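Local coordinates for protein lovastatin nonaketide synthase, polyketide synthase component (Aspergillus terreus, PDB 7CPX) that assembles dihydromonacolin L, the nonaketide precursor of lovastatin, on its acyl-carrier domain by repeated condensation, reduction and dehydration of malonyl-derived units and a single methylation, at residues G2163-L2168 and L2186-P2191. The protein carries 2 engineered substitutions. Sequence-based numbering, arbitrary orientation.
Sequences GLTGDL and LTSRNP
G2163 donates its backbone N-H to T2187 at the mouth of a Rossmann-type beta-alpha-beta unit in the ketoreductase domain, where the glycine-rich turn after strand 2158-2162 meets the end of the parallel strand 2183-2187. The N-H is shared. G2163 N lies 3.3 Å from T2187 OG1, with an N-H...O angle of 151°, and 2.7 Å from T2187 O, where the bend to 124° marks the bond as weak despite its length. Both groups of one threonine therefore hold the start of the turn. Positive phi at G2163 (73°) fits a glycine there, and its CA lies 4.7 Å from S2188 CA.

Farther along the turn, T2165 supplies the apolar filling. With OG1 between the backbone N and the carbonyl carbon (chi1 53°), T2165 CG2 is turned to the strand end and P2191, and meets L2186 CB at 3.5 Å and P2191 CB at 3.8 Å. L2186 in turn brings CD2 to within 3.5 Å of L2164 O, a van der Waals approach to a carbonyl. The hydroxyls of T2165 and S2188 are modelled too close together for their relation to be trusted.

Behind this shell, T2187 is held by backbone hydrogen bonding to L2161 and L2186 by bonding to T2209 and L2211, so the strand is fixed between its two parallel neighbours. G2163, L2168, S2188, R2189 and N2190 all line the NADP pocket, so both segments contribute residues to it. G2166 occupies the N-cap position of helix 2167-2178, whose first turn carries a salt bridge from D2167 OD1 to R2170 NH2.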
loop_
_atom_site.group_PDB
_atom_site.type_symbol
_atom_site.label_atom_id
_atom_site.label_comp_id
_atom_site.label_asym_id
_atom_site.label_seq_id
_atom_site.Cartn_x
_atom_site.Cartn_y
_atom_site.Cartn_z
ATOM N N GLY A 2163 23.188 39.030 45.731
ATOM C CA GLY A 2163 22.388 39.764 44.778
ATOM C C GLY A 2163 21.760 38.903 43.710
ATOM O O GLY A 2163 21.043 39.431 42.850
ATOM N N LEU A 2164 22.003 37.600 43.737
ATOM C CA LEU A 2164 21.475 36.663 42.748
ATOM C C LEU A 2164 20.207 35.986 43.252
ATOM O O LEU A 2164 20.123 34.763 43.362
ATOM C CB LEU A 2164 22.550 35.645 42.390
ATOM C CG LEU A 2164 23.384 36.003 41.157
ATOM C CD1 LEU A 2164 23.870 37.437 41.230
ATOM C CD2 LEU A 2164 24.562 35.061 41.018
ATOM N N THR A 2165 19.199 36.796 43.570
ATOM C CA THR A 2165 17.880 36.299 43.932
ATOM C C THR A 2165 16.870 36.439 42.802
ATOM O O THR A 2165 15.763 35.902 42.912
ATOM C CB THR A 2165 17.352 37.034 45.169
ATOM O OG1 THR A 2165 17.405 38.448 44.949
ATOM C CG2 THR A 2165 18.175 36.676 46.394
ATOM N N GLY A 2166 17.223 37.138 41.728
ATOM C CA GLY A 2166 16.341 37.301 40.596
ATOM C C GLY A 2166 16.345 36.076 39.705
ATOM O O GLY A 2166 16.822 34.999 40.064
ATOM N N ASP A 2167 15.792 36.257 38.504
ATOM C CA ASP A 2167 15.726 35.151 37.557
ATOM C C ASP A 2167 17.121 34.650 37.208
ATOM O O ASP A 2167 17.358 33.437 37.150
ATOM C CB ASP A 2167 14.983 35.587 36.295
ATOM C CG ASP A 2167 13.606 36.145 36.594
ATOM O OD1 ASP A 2167 13.297 36.364 37.784
ATOM O OD2 ASP A 2167 12.830 36.363 35.641
ATOM N N LEU A 2168 18.059 35.569 36.982
ATOM C CA LEU A 2168 19.426 35.172 36.661
ATOM C C LEU A 2168 20.044 34.382 37.806
ATOM O O LEU A 2168 20.612 33.302 37.601
ATOM C CB LEU A 2168 20.259 36.414 36.345
ATOM C CG LEU A 2168 21.758 36.238 36.094
ATOM C CD1 LEU A 2168 22.274 37.420 35.298
ATOM C CD2 LEU A 2168 22.545 36.101 37.391
ATOM N N LEU A 2186 20.993 32.297 48.235
ATOM C CA LEU A 2186 20.739 33.521 47.494
ATOM C C LEU A 2186 20.591 34.681 48.469
ATOM O O LEU A 2186 19.927 34.557 49.500
ATOM C CB LEU A 2186 19.474 33.385 46.649
ATOM C CG LEU A 2186 19.252 32.038 45.963
ATOM C CD1 LEU A 2186 17.973 32.061 45.148
ATOM C CD2 LEU A 2186 20.431 31.687 45.085
ATOM N N THR A 2187 21.212 35.812 48.141
ATOM C CA THR A 2187 21.190 36.971 49.020
ATOM C C THR A 2187 20.693 38.189 48.259
ATOM O O THR A 2187 21.000 38.369 47.077
ATOM C CB THR A 2187 22.574 37.265 49.606
ATOM O OG1 THR A 2187 23.159 38.386 48.933
ATOM C CG2 THR A 2187 23.487 36.056 49.469
ATOM N N SER A 2188 19.925 39.023 48.953
ATOM C CA SER A 2188 19.374 40.242 48.384
ATOM C C SER A 2188 18.700 41.025 49.497
ATOM O O SER A 2188 18.184 40.440 50.453
ATOM C CB SER A 2188 18.375 39.937 47.264
ATOM O OG SER A 2188 19.035 39.452 46.108
ATOM N N ARG A 2189 18.719 42.352 49.370
ATOM C CA ARG A 2189 17.997 43.179 50.330
ATOM C C ARG A 2189 16.500 42.904 50.276
ATOM O O ARG A 2189 15.795 43.101 51.273
ATOM C CB ARG A 2189 18.287 44.662 50.081
ATOM C CG ARG A 2189 18.183 45.094 48.628
ATOM C CD ARG A 2189 18.401 46.586 48.464
ATOM N NE ARG A 2189 18.336 46.989 47.064
ATOM C CZ ARG A 2189 18.571 48.217 46.622
ATOM N NH1 ARG A 2189 18.901 49.198 47.448
ATOM N NH2 ARG A 2189 18.479 48.467 45.320
ATOM N N ASN A 2190 15.998 42.450 49.128
ATOM C CA ASN A 2190 14.597 42.064 48.958
ATOM C C ASN A 2190 14.557 40.733 48.218
ATOM O O ASN A 2190 14.271 40.685 47.013
ATOM C CB ASN A 2190 13.813 43.139 48.206
ATOM C CG ASN A 2190 13.891 44.492 48.880
ATOM O OD1 ASN A 2190 14.686 45.348 48.491
ATOM N ND2 ASN A 2190 13.068 44.691 49.902
ATOM N N PRO A 2191 14.838 39.625 48.909
ATOM C CA PRO A 2191 14.918 38.314 48.233
ATOM C C PRO A 2191 13.546 37.694 47.996
ATOM O O PRO A 2191 13.092 36.787 48.701
ATOM C CB PRO A 2191 15.766 37.501 49.214
ATOM C CG PRO A 2191 15.334 38.013 50.540
ATOM C CD PRO A 2191 15.094 39.500 50.354
#